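Local coordinates for protein flavodoxin (PDB 5WID) that binds flavin mononucleotide and probably works as a small electron-transfer protein of the flavodoxin family, at residues 3-8 with 85-90; 15-20 with 114-119; 53-56 with 62-65; 58-63 with 90-95. All blocks are in the same frame, centred on the assembly; numbering follows the deposited sequence.

Contact 1: residues 3-8 with 85-90; sequences AIVVYL and AAFGSY. With FMN (flavin mononucleotide), chain D; ACT (acetate ion), chain F.
The strands that bring V5, V6 and Y7 up to F87 run in the same direction, their short axes 8.6 Å apart at closest approach and turned by 30°. Strand 50-58 runs between them and hydrogen-bonds to both. These are central strands of the parallel sheet of the flavodoxin-like fold, so the contact is made over the neighbour lying between them. F87 does the reaching. Its CG sits between the backbone N and the carbonyl carbon (chi1 66°), which lays the ring over G54 and presents CZ to the other strand. There F87 CZ meets V5 CG1 at 3.7 Å, the two side chains crossing at about a right angle. The same corner comes obliquely to the carbonyl of V6, with F87 CZ 4.0 Å from V6 O, and Y7 offers it CB at 4.2 Å from F87 CZ. I21 of helix 13-27 packs on the F87 ring. The Y7 ring then leads away, past K15 and A18 of that helix, and Y7 OH donates to OXT of an acetate, probably from the crystallisation liquor, 2.5 Å from Y7 OH to ACT OXT. With an alanine here, a gap would probably open beside K15 and A18, and the acetate would lose its hydroxyl partner. Further along, the strand of F87 enters the cofactor site: S89 N bonds to T14 OG1, and the S89 hydroxyl bonds to the carbonyl O of H120. On the ribityl chain of the flavin mononucleotide, hydroxyl O4' donates to S89 OG at 2.7 Å.

Contact 2: residues 15-20 with 114-119; sequences KAMAEA and PVLRIL
M17 reaches toward L116 and I118 by a long arm that is straight at first and bent at its end. Its CG stands opposite the carbonyl carbon (chi1 -65°), the chain then runs extended through chi2 (179°), and a turn at chi3 (68°) swings the methyl CE onto the strand. I118 answers with a first torsion of the same kind, CG1 opposite its own carbonyl carbon, which turns that methylene to the methionine. The closest meeting is M17 CE with I118 CG1, 3.6 Å apart, the two side chains lying at a slant to each other. One atom back, M17 SD lies 4.1 Å from I118 CB. The methyl also touches the preceding inward-facing residue, with M17 CE 4.1 Å from L116 CG. It comes up as well to a carbonyl that is already engaged: M17 CE is 3.7 Å from L116 O, and L116 O takes a backbone hydrogen bond from G88 N. In the alpha/beta sandwich of the flavodoxin-like fold, this is helix 13-27 lying against one face of the sheet, next to strand 110-119. The alternation of the strand sorts its residues: L116 and I118 face the helix, while R117 points away, touches P97 and I98 of helix 96-106, makes a cation-pi contact with Y90 and bonds through NH1 to G94 O. Helix 124-143 adjoins the methionine's side of the sheet, where C130 touches M17 and D126 touches I118. Toward the next strand, M17 SD packs on the backbone of G88.

Contact 3: residues 53-56 with 62-65; sequences VGSS and MLLP. With FMN (flavin mononucleotide), chain D.
S55 faces M62 and L63 where the chain returns through 61-62 toward helix 64-76, and its short side chain is easily followed outward. CB comes first, packed against the start of the methionine, S55 CB to M62 CB being 4.1 Å. The hydroxyl is next, with S55 OG beside M62 CB at 3.8 Å. Swung opposite the backbone N (chi1 177°), S55 OG reaches round to the following residue and donates to S56 O at 2.8 Å. It arrives in the carbonyl plane on a lone pair, at a C=O...donor angle of 130°. S55 OG also lies 3.6 Å from L63 N, not a bond, and that buried N-H has no partner in the model. S56 O would probably lose its hydroxyl donor, and the carbonyl be freer to turn, were an alanine to stand at this position. L63 reaches back with one methyl, which lies against both oxygens of S56: L63 CD1 is 3.6 Å from S56 O and 3.6 Å from S56 OG. M62 sends its end the other way, between helices 64-76 and 96-106, where it touches M70 and I100. S56 OG itself donates to phosphate oxygen O2P of the flavin mononucleotide at 2.7 Å, and T10 touches both S56 and L63. This is the phosphate end of the cofactor site, set, as in flavodoxins generally, at the C-terminal ends of the parallel strands.

Contact 4: residues 58-63 with 90-95; sequences FYYKML and YGWSGE. With FMN (flavin mononucleotide), chain D.
Y60 is the residue that meets W92, S93 and E95, and the chain delivers it by a type I' turn running from F58 to K61. F58 comes first and belongs to the cofactor: FMN C8 lies 3.5 Å above the plane of the F58 ring, toward its rim, with L63 CD2 over the other face. Y59 follows at the flavin's edge, turning one face of its ring to FMN C6. Y60 N then donates to FMN O4 at 3.0 Å, and the same O4 lies over one face of the Y60 ring. S93 OG comes at the ring's edge, 3.5 Å from Y60 CD1, and the phenol end approaches the indole, with Y60 OH 4.1 Å from W92 CZ2. E95 runs alongside, its carboxylate turned 82° from the tyrosine ring, and E95 OE1 comes within 3.3 Å of Y60 CA. Set between its backbone N and carbonyl carbon (chi1 67°), S93 OG links these groups, accepting from FMN N3 at 2.7 Å and donating to E95 OE1 at 2.6 Å. W92 covers the pyrimidine part of the flavin on the face opposite F58, with FMN N3 over the centre of its ring system. At FMN O2 the backbone N-H groups of G91, W92, S93 and G94 converge, W92 N being the straightest (174°); they could stabilise negative charge there. After K61 closes the turn, M62 enters the short, weakly bonded strand 61-62, antiparallel to 50-58; M62 touches A96 of helix 96-106, and E95 packs on T57 of strand 50-58.

How the contacts relate
Contacts 1 and 2 belong to the buried interior: apolar, made by methyls and an aromatic ring, and tied together where strands 83-90 and 110-119 hydrogen-bond as neighbours. Contact 3 is also buried but more polar, set at the end of strand 50-58 in the same sheet. Contact 4 lies at the surface, about 14 Å from contacts 1 and 2 between centres, and is built of aromatic rings and backbone N-H groups round the flavin. It shares M62 and L63 with contact 3 and Y90 with contact 1. Contacts 1, 3 and 4 all touch the cofactor, at its ribityl chain, phosphate and ring system respectively; contact 2 does not touch it, the M17 side chain being about 7 Å away.

Contact 1: residues 3-8 with 85-90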
# COMPACT_ATOMS: atom_id res chain seq x y z
N ALA A 3 -1.58 -1.14 -11.33
CA ALA A 3 -1.54 -0.85 -9.91
C ALA A 3 -0.10 -0.78 -9.46
O ALA A 3 0.79 -1.39 -10.06
CB ALA A 3 -2.28 -1.91 -9.09
N ILE A 4 0.15 -0.04 -8.39
CA ILE A 4 1.47 0.04 -7.80
C ILE A 4 1.34 -0.20 -6.30
O ILE A 4 0.42 0.31 -5.67
CB ILE A 4 2.16 1.38 -8.13
CG1 ILE A 4 3.58 1.44 -7.58
CG2 ILE A 4 1.36 2.57 -7.62
CD1 ILE A 4 4.50 2.24 -8.50
N VAL A 5 2.22 -1.04 -5.76
CA VAL A 5 2.25 -1.36 -4.33
C VAL A 5 3.58 -0.82 -3.80
O VAL A 5 4.64 -1.36 -4.14
CB VAL A 5 2.11 -2.86 -4.06
CG1 VAL A 5 2.06 -3.11 -2.54
CG2 VAL A 5 0.88 -3.46 -4.78
N VAL A 6 3.53 0.24 -3.00
CA VAL A 6 4.71 0.97 -2.54
C VAL A 6 4.86 0.72 -1.05
O VAL A 6 3.87 0.80 -0.32
CB VAL A 6 4.56 2.49 -2.80
CG1 VAL A 6 5.83 3.24 -2.32
CG2 VAL A 6 4.25 2.76 -4.25
N TYR A 7 6.08 0.47 -0.58
CA TYR A 7 6.24 0.11 0.82
C TYR A 7 7.54 0.65 1.41
O TYR A 7 8.51 0.93 0.70
CB TYR A 7 6.18 -1.43 1.02
CG TYR A 7 7.30 -2.13 0.29
CD1 TYR A 7 7.16 -2.49 -1.04
CD2 TYR A 7 8.51 -2.39 0.93
CE1 TYR A 7 8.21 -3.10 -1.72
CE2 TYR A 7 9.56 -3.00 0.26
CZ TYR A 7 9.40 -3.35 -1.07
OH TYR A 7 10.43 -3.96 -1.75
N LEU A 8 7.53 0.79 2.74
CA LEU A 8 8.72 0.96 3.55
C LEU A 8 8.80 -0.23 4.49
O LEU A 8 7.80 -0.57 5.14
CB LEU A 8 8.67 2.26 4.37
CG LEU A 8 9.94 2.59 5.17
CD1 LEU A 8 10.14 4.11 5.29
CD2 LEU A 8 9.89 1.95 6.57
N ALA A 85 -5.08 1.95 -1.12
CA ALA A 85 -5.11 0.89 -0.12
C ALA A 85 -3.95 1.12 0.84
O ALA A 85 -2.91 1.64 0.45
CB ALA A 85 -5.04 -0.51 -0.75
N ALA A 86 -4.14 0.71 2.10
CA ALA A 86 -3.16 0.98 3.14
C ALA A 86 -2.86 -0.30 3.91
O ALA A 86 -3.79 -1.07 4.20
CB ALA A 86 -3.67 2.08 4.10
N PHE A 87 -1.59 -0.53 4.25
CA PHE A 87 -1.22 -1.76 4.93
C PHE A 87 0.07 -1.58 5.71
O PHE A 87 0.76 -0.56 5.59
CB PHE A 87 -1.08 -2.94 3.95
CG PHE A 87 0.06 -2.80 2.97
CD1 PHE A 87 -0.08 -2.02 1.83
CD2 PHE A 87 1.26 -3.48 3.17
CE1 PHE A 87 0.97 -1.88 0.91
CE2 PHE A 87 2.32 -3.37 2.26
CZ PHE A 87 2.17 -2.57 1.13
N GLY A 88 0.40 -2.59 6.52
CA GLY A 88 1.70 -2.60 7.19
C GLY A 88 1.82 -3.63 8.30
O GLY A 88 0.82 -4.14 8.79
N SER A 89 3.05 -3.93 8.71
CA SER A 89 3.31 -4.83 9.83
C SER A 89 3.59 -4.00 11.08
O SER A 89 4.07 -2.87 10.99
CB SER A 89 4.49 -5.75 9.52
OG SER A 89 4.81 -6.60 10.60
N TYR A 90 3.29 -4.55 12.25
CA TYR A 90 3.45 -3.79 13.48
C TYR A 90 3.68 -4.74 14.64
O TYR A 90 3.52 -5.95 14.52
CB TYR A 90 2.22 -2.90 13.74
CG TYR A 90 0.97 -3.64 14.19
CD1 TYR A 90 0.25 -4.44 13.30
CD2 TYR A 90 0.52 -3.53 15.50
CE1 TYR A 90 -0.90 -5.10 13.72
CE2 TYR A 90 -0.64 -4.17 15.92
CZ TYR A 90 -1.34 -4.96 15.03
OH TYR A 90 -2.48 -5.62 15.45
N1 FMN D . 5.22 -1.53 16.60
C2 FMN D . 4.08 -0.86 16.98
O2 FMN D . 2.97 -1.37 16.79
N3 FMN D . 4.18 0.39 17.56
C4 FMN D . 5.39 0.99 17.77
O4 FMN D . 5.43 2.11 18.29
C4A FMN D . 6.55 0.30 17.40
N5 FMN D . 7.80 0.85 17.60
C5A FMN D . 8.93 0.15 17.23
C6 FMN D . 10.18 0.73 17.46
C7 FMN D . 11.33 0.05 17.09
C7M FMN D . 12.67 0.69 17.34
C8 FMN D . 11.24 -1.22 16.51
C8M FMN D . 12.48 -1.97 16.11
C9 FMN D . 9.99 -1.80 16.28
C9A FMN D . 8.84 -1.11 16.65
N10 FMN D . 7.59 -1.67 16.43
C10 FMN D . 6.45 -0.97 16.81
C1' FMN D . 7.45 -3.03 15.83
C2' FMN D . 7.54 -3.05 14.30
O2' FMN D . 6.50 -2.30 13.68
C3' FMN D . 7.41 -4.51 13.89
O3' FMN D . 8.57 -5.20 14.30
C4' FMN D . 7.18 -4.72 12.39
O4' FMN D . 6.93 -6.10 12.19
C5' FMN D . 8.35 -4.27 11.51
O5' FMN D . 7.95 -4.43 10.16
P FMN D . 8.99 -4.13 8.97
O1P FMN D . 8.16 -4.03 7.71
O2P FMN D . 9.67 -2.81 9.26
O3P FMN D . 9.97 -5.26 8.90
C ACT F . 13.70 -3.25 -1.49
O ACT F . 14.64 -2.56 -1.01
OXT ACT F . 12.73 -3.55 -0.73
CH3 ACT F . 13.73 -3.71 -2.90

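Contact 2: residues 15-20 with 114-119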
# COMPACT_ATOMS: atom_id res chain seq x y z
N LYS A 15 7.48 -5.59 3.59
CA LYS A 15 7.85 -5.98 2.24
C LYS A 15 7.19 -7.30 1.85
O LYS A 15 6.66 -7.44 0.74
CB LYS A 15 9.37 -6.10 2.11
CG LYS A 15 9.87 -6.59 0.73
CD LYS A 15 11.41 -6.59 0.68
CE LYS A 15 11.92 -6.94 -0.72
NZ LYS A 15 11.56 -8.34 -1.07
N ALA A 16 7.20 -8.28 2.76
CA ALA A 16 6.54 -9.55 2.49
C ALA A 16 5.05 -9.35 2.22
O ALA A 16 4.48 -9.98 1.33
CB ALA A 16 6.76 -10.52 3.66
N MET A 17 4.41 -8.48 3.00
CA MET A 17 3.00 -8.17 2.76
C MET A 17 2.81 -7.58 1.37
O MET A 17 1.89 -7.98 0.64
CB MET A 17 2.49 -7.17 3.81
CG MET A 17 2.47 -7.73 5.22
SD MET A 17 1.90 -6.50 6.40
CE MET A 17 0.16 -6.30 5.95
N ALA A 18 3.67 -6.63 1.01
CA ALA A 18 3.55 -5.94 -0.27
C ALA A 18 3.66 -6.91 -1.43
O ALA A 18 2.92 -6.81 -2.42
CB ALA A 18 4.63 -4.85 -0.37
N GLU A 19 4.61 -7.85 -1.35
CA GLU A 19 4.78 -8.79 -2.44
C GLU A 19 3.58 -9.71 -2.58
O GLU A 19 3.20 -10.07 -3.71
CB GLU A 19 6.06 -9.59 -2.23
CG GLU A 19 7.24 -8.66 -2.41
CD GLU A 19 8.56 -9.22 -1.96
OE1 GLU A 19 8.58 -10.29 -1.33
OE2 GLU A 19 9.58 -8.56 -2.26
N ALA A 20 2.95 -10.07 -1.46
CA ALA A 20 1.76 -10.91 -1.53
C ALA A 20 0.56 -10.14 -2.09
O ALA A 20 -0.24 -10.71 -2.84
CB ALA A 20 1.43 -11.49 -0.16
N PRO A 114 -10.23 -3.77 3.19
CA PRO A 114 -9.76 -3.41 4.53
C PRO A 114 -8.43 -2.68 4.52
O PRO A 114 -7.57 -3.00 3.69
CB PRO A 114 -9.60 -4.76 5.22
CG PRO A 114 -9.13 -5.65 4.10
CD PRO A 114 -9.88 -5.17 2.87
N VAL A 115 -8.27 -1.72 5.42
CA VAL A 115 -6.93 -1.30 5.84
C VAL A 115 -6.32 -2.47 6.59
O VAL A 115 -6.90 -2.97 7.56
CB VAL A 115 -7.01 -0.04 6.71
CG1 VAL A 115 -5.65 0.31 7.33
CG2 VAL A 115 -7.57 1.13 5.90
N LEU A 116 -5.16 -2.95 6.14
CA LEU A 116 -4.66 -4.27 6.54
C LEU A 116 -3.38 -4.13 7.35
O LEU A 116 -2.34 -3.76 6.81
CB LEU A 116 -4.41 -5.15 5.32
CG LEU A 116 -3.91 -6.57 5.61
CD1 LEU A 116 -4.87 -7.32 6.55
CD2 LEU A 116 -3.72 -7.33 4.30
N ARG A 117 -3.43 -4.45 8.64
CA ARG A 117 -2.22 -4.51 9.45
C ARG A 117 -2.05 -5.92 10.01
O ARG A 117 -3.03 -6.61 10.29
CB ARG A 117 -2.23 -3.46 10.57
CG ARG A 117 -3.39 -3.58 11.50
CD ARG A 117 -3.37 -2.49 12.58
NE ARG A 117 -4.51 -2.67 13.47
CZ ARG A 117 -4.94 -1.75 14.32
NH1 ARG A 117 -4.32 -0.57 14.41
NH2 ARG A 117 -6.00 -2.01 15.08
N ILE A 118 -0.80 -6.34 10.15
CA ILE A 118 -0.47 -7.71 10.55
C ILE A 118 0.64 -7.67 11.59
O ILE A 118 1.69 -7.07 11.35
CB ILE A 118 -0.01 -8.55 9.34
CG1 ILE A 118 -1.15 -8.70 8.33
CG2 ILE A 118 0.45 -9.94 9.81
CD1 ILE A 118 -2.22 -9.66 8.79
N LEU A 119 0.43 -8.36 12.71
CA LEU A 119 1.44 -8.41 13.77
C LEU A 119 2.67 -9.20 13.34
O LEU A 119 2.56 -10.32 12.84
CB LEU A 119 0.84 -9.04 15.03
CG LEU A 119 -0.02 -8.12 15.89
CD1 LEU A 119 -0.90 -8.97 16.79
CD2 LEU A 119 0.87 -7.20 16.72

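Contact 3: residues 53-56 with 62-65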
# COMPACT_ATOMS: atom_id res chain seq x y z
N VAL A 53 -0.16 1.64 -0.29
CA VAL A 53 1.01 2.15 0.42
C VAL A 53 1.12 1.45 1.77
O VAL A 53 0.13 1.38 2.51
CB VAL A 53 0.93 3.68 0.61
CG1 VAL A 53 2.12 4.19 1.43
CG2 VAL A 53 0.90 4.39 -0.76
N GLY A 54 2.31 0.96 2.09
CA GLY A 54 2.53 0.24 3.33
C GLY A 54 3.76 0.72 4.08
O GLY A 54 4.77 1.09 3.48
N SER A 55 3.65 0.69 5.40
CA SER A 55 4.78 1.01 6.27
C SER A 55 4.62 0.25 7.58
O SER A 55 3.50 0.06 8.06
CB SER A 55 4.88 2.51 6.57
OG SER A 55 5.94 2.78 7.47
N SER A 56 5.74 -0.10 8.19
CA SER A 56 5.66 -0.56 9.56
C SER A 56 5.43 0.63 10.49
O SER A 56 5.45 1.79 10.07
CB SER A 56 6.93 -1.33 9.95
OG SER A 56 8.10 -0.60 9.58
N MET A 62 4.01 6.11 11.09
CA MET A 62 4.79 5.60 9.97
C MET A 62 6.18 6.22 10.03
O MET A 62 6.38 7.29 10.62
CB MET A 62 4.11 5.92 8.63
CG MET A 62 4.32 7.35 8.13
SD MET A 62 3.24 7.73 6.73
CE MET A 62 1.67 7.95 7.56
N LEU A 63 7.17 5.52 9.48
CA LEU A 63 8.52 6.08 9.59
C LEU A 63 8.63 7.36 8.77
O LEU A 63 7.91 7.56 7.78
CB LEU A 63 9.57 5.06 9.14
CG LEU A 63 9.93 4.01 10.20
CD1 LEU A 63 8.87 2.90 10.22
CD2 LEU A 63 11.30 3.41 9.94
N LEU A 64 9.51 8.26 9.21
CA LEU A 64 9.62 9.58 8.59
C LEU A 64 9.86 9.56 7.08
O LEU A 64 9.24 10.38 6.38
CB LEU A 64 10.71 10.38 9.31
CG LEU A 64 10.95 11.81 8.82
CD1 LEU A 64 9.66 12.63 8.89
CD2 LEU A 64 12.05 12.49 9.64
N PRO A 65 10.71 8.69 6.51
CA PRO A 65 10.83 8.68 5.05
C PRO A 65 9.51 8.41 4.34
O PRO A 65 9.27 8.98 3.27
CB PRO A 65 11.85 7.57 4.78
CG PRO A 65 12.70 7.57 6.04
CD PRO A 65 11.68 7.77 7.13
N1 FMN D . 5.22 -1.53 16.60
C2 FMN D . 4.08 -0.86 16.98
O2 FMN D . 2.97 -1.37 16.79
N3 FMN D . 4.18 0.39 17.56
C4 FMN D . 5.39 0.99 17.77
O4 FMN D . 5.43 2.11 18.29
C4A FMN D . 6.55 0.30 17.40
N5 FMN D . 7.80 0.85 17.60
C5A FMN D . 8.93 0.15 17.23
C6 FMN D . 10.18 0.73 17.46
C7 FMN D . 11.33 0.05 17.09
C7M FMN D . 12.67 0.69 17.34
C8 FMN D . 11.24 -1.22 16.51
C8M FMN D . 12.48 -1.97 16.11
C9 FMN D . 9.99 -1.80 16.28
C9A FMN D . 8.84 -1.11 16.65
N10 FMN D . 7.59 -1.67 16.43
C10 FMN D . 6.45 -0.97 16.81
C1' FMN D . 7.45 -3.03 15.83
C2' FMN D . 7.54 -3.05 14.30
O2' FMN D . 6.50 -2.30 13.68
C3' FMN D . 7.41 -4.51 13.89
O3' FMN D . 8.57 -5.20 14.30
C4' FMN D . 7.18 -4.72 12.39
O4' FMN D . 6.93 -6.10 12.19
C5' FMN D . 8.35 -4.27 11.51
O5' FMN D . 7.95 -4.43 10.16
P FMN D . 8.99 -4.13 8.97
O1P FMN D . 8.16 -4.03 7.71
O2P FMN D . 9.67 -2.81 9.26
O3P FMN D . 9.97 -5.26 8.90

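Contact 4: residues 58-63 with 90-95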
# COMPACT_ATOMS: atom_id res chain seq x y z
N PHE A 58 6.74 2.59 13.75
CA PHE A 58 7.82 2.85 14.70
C PHE A 58 7.40 4.02 15.57
O PHE A 58 7.09 5.10 15.04
CB PHE A 58 9.13 3.19 13.98
CG PHE A 58 10.00 2.01 13.69
CD1 PHE A 58 9.51 0.89 13.03
CD2 PHE A 58 11.34 2.02 14.07
CE1 PHE A 58 10.34 -0.20 12.75
CE2 PHE A 58 12.17 0.94 13.80
CZ PHE A 58 11.67 -0.17 13.14
N TYR A 59 7.40 3.82 16.88
CA TYR A 59 7.01 4.86 17.84
C TYR A 59 5.74 5.57 17.38
O TYR A 59 5.68 6.80 17.26
CB TYR A 59 8.17 5.83 18.08
CG TYR A 59 9.36 5.10 18.62
CD1 TYR A 59 9.34 4.56 19.90
CD2 TYR A 59 10.49 4.88 17.83
CE1 TYR A 59 10.41 3.85 20.40
CE2 TYR A 59 11.58 4.17 18.33
CZ TYR A 59 11.53 3.65 19.61
OH TYR A 59 12.58 2.93 20.13
N TYR A 60 4.70 4.75 17.15
CA TYR A 60 3.30 5.16 16.98
C TYR A 60 3.04 5.89 15.67
O TYR A 60 1.96 6.48 15.52
CB TYR A 60 2.82 6.00 18.18
CG TYR A 60 3.40 5.44 19.45
CD1 TYR A 60 3.03 4.18 19.89
CD2 TYR A 60 4.39 6.12 20.15
CE1 TYR A 60 3.59 3.62 21.01
CE2 TYR A 60 4.96 5.58 21.28
CZ TYR A 60 4.55 4.33 21.70
OH TYR A 60 5.10 3.77 22.82
N LYS A 61 3.96 5.83 14.71
CA LYS A 61 3.87 6.59 13.47
C LYS A 61 4.35 5.72 12.32
O LYS A 61 5.03 4.71 12.52
CB LYS A 61 4.73 7.87 13.53
CG LYS A 61 4.25 8.94 14.51
CD LYS A 61 2.78 9.27 14.28
CE LYS A 61 2.27 10.32 15.26
NZ LYS A 61 0.88 10.75 14.91
N MET A 62 4.01 6.11 11.09
CA MET A 62 4.79 5.60 9.97
C MET A 62 6.18 6.22 10.03
O MET A 62 6.38 7.29 10.62
CB MET A 62 4.11 5.92 8.63
CG MET A 62 4.32 7.35 8.13
SD MET A 62 3.24 7.73 6.73
CE MET A 62 1.67 7.95 7.56
N LEU A 63 7.17 5.52 9.48
CA LEU A 63 8.52 6.08 9.59
C LEU A 63 8.63 7.36 8.77
O LEU A 63 7.91 7.56 7.78
CB LEU A 63 9.57 5.06 9.14
CG LEU A 63 9.93 4.01 10.20
CD1 LEU A 63 8.87 2.90 10.22
CD2 LEU A 63 11.30 3.41 9.94
N TYR A 90 3.29 -4.55 12.25
CA TYR A 90 3.45 -3.79 13.48
C TYR A 90 3.68 -4.74 14.64
O TYR A 90 3.52 -5.95 14.52
CB TYR A 90 2.22 -2.90 13.74
CG TYR A 90 0.97 -3.64 14.19
CD1 TYR A 90 0.25 -4.44 13.30
CD2 TYR A 90 0.52 -3.53 15.50
CE1 TYR A 90 -0.90 -5.10 13.72
CE2 TYR A 90 -0.64 -4.17 15.92
CZ TYR A 90 -1.34 -4.96 15.03
OH TYR A 90 -2.48 -5.62 15.45
N GLY A 91 4.05 -4.16 15.79
CA GLY A 91 4.36 -4.96 16.97
C GLY A 91 3.35 -4.91 18.10
O GLY A 91 3.25 -5.88 18.85
N TRP A 92 2.63 -3.80 18.27
CA TRP A 92 1.60 -3.80 19.31
C TRP A 92 0.55 -2.70 19.14
O TRP A 92 -0.62 -2.94 19.41
CB TRP A 92 2.22 -3.70 20.72
CG TRP A 92 2.87 -2.40 21.10
CD1 TRP A 92 2.32 -1.39 21.84
CD2 TRP A 92 4.22 -2.00 20.81
NE1 TRP A 92 3.24 -0.38 22.02
CE2 TRP A 92 4.41 -0.72 21.40
CE3 TRP A 92 5.28 -2.59 20.11
CZ2 TRP A 92 5.61 -0.03 21.30
CZ3 TRP A 92 6.48 -1.90 20.02
CH2 TRP A 92 6.63 -0.63 20.60
N SER A 93 0.96 -1.50 18.72
CA SER A 93 0.02 -0.39 18.64
C SER A 93 -0.54 -0.19 17.23
O SER A 93 -1.74 0.09 17.08
CB SER A 93 0.68 0.90 19.15
OG SER A 93 1.74 1.35 18.32
N GLY A 94 0.29 -0.31 16.20
CA GLY A 94 -0.22 -0.46 14.84
C GLY A 94 -0.88 0.74 14.19
O GLY A 94 -1.79 0.57 13.38
N GLU A 95 -0.39 1.95 14.49
CA GLU A 95 -1.02 3.15 13.95
C GLU A 95 -0.71 3.39 12.48
O GLU A 95 -1.51 4.03 11.79
CB GLU A 95 -0.59 4.40 14.73
CG GLU A 95 -1.14 4.50 16.16
CD GLU A 95 -0.23 3.86 17.19
OE1 GLU A 95 0.69 3.11 16.79
OE2 GLU A 95 -0.42 4.10 18.39
N1 FMN D . 5.22 -1.53 16.60
C2 FMN D . 4.08 -0.86 16.98
O2 FMN D . 2.97 -1.37 16.79
N3 FMN D . 4.18 0.39 17.56
C4 FMN D . 5.39 0.99 17.77
O4 FMN D . 5.43 2.11 18.29
C4A FMN D . 6.55 0.30 17.40
N5 FMN D . 7.80 0.85 17.60
C5A FMN D . 8.93 0.15 17.23
C6 FMN D . 10.18 0.73 17.46
C7 FMN D . 11.33 0.05 17.09
C7M FMN D . 12.67 0.69 17.34
C8 FMN D . 11.24 -1.22 16.51
C8M FMN D . 12.48 -1.97 16.11
C9 FMN D . 9.99 -1.80 16.28
C9A FMN D . 8.84 -1.11 16.65
N10 FMN D . 7.59 -1.67 16.43
C10 FMN D . 6.45 -0.97 16.81
C1' FMN D . 7.45 -3.03 15.83
C2' FMN D . 7.54 -3.05 14.30
O2' FMN D . 6.50 -2.30 13.68
C3' FMN D . 7.41 -4.51 13.89
O3' FMN D . 8.57 -5.20 14.30
C4' FMN D . 7.18 -4.72 12.39
O4' FMN D . 6.93 -6.10 12.19
C5' FMN D . 8.35 -4.27 11.51
O5' FMN D . 7.95 -4.43 10.16
P FMN D . 8.99 -4.13 8.97
O1P FMN D . 8.16 -4.03 7.71
O2P FMN D . 9.67 -2.81 9.26
O3P FMN D . 9.97 -5.26 8.90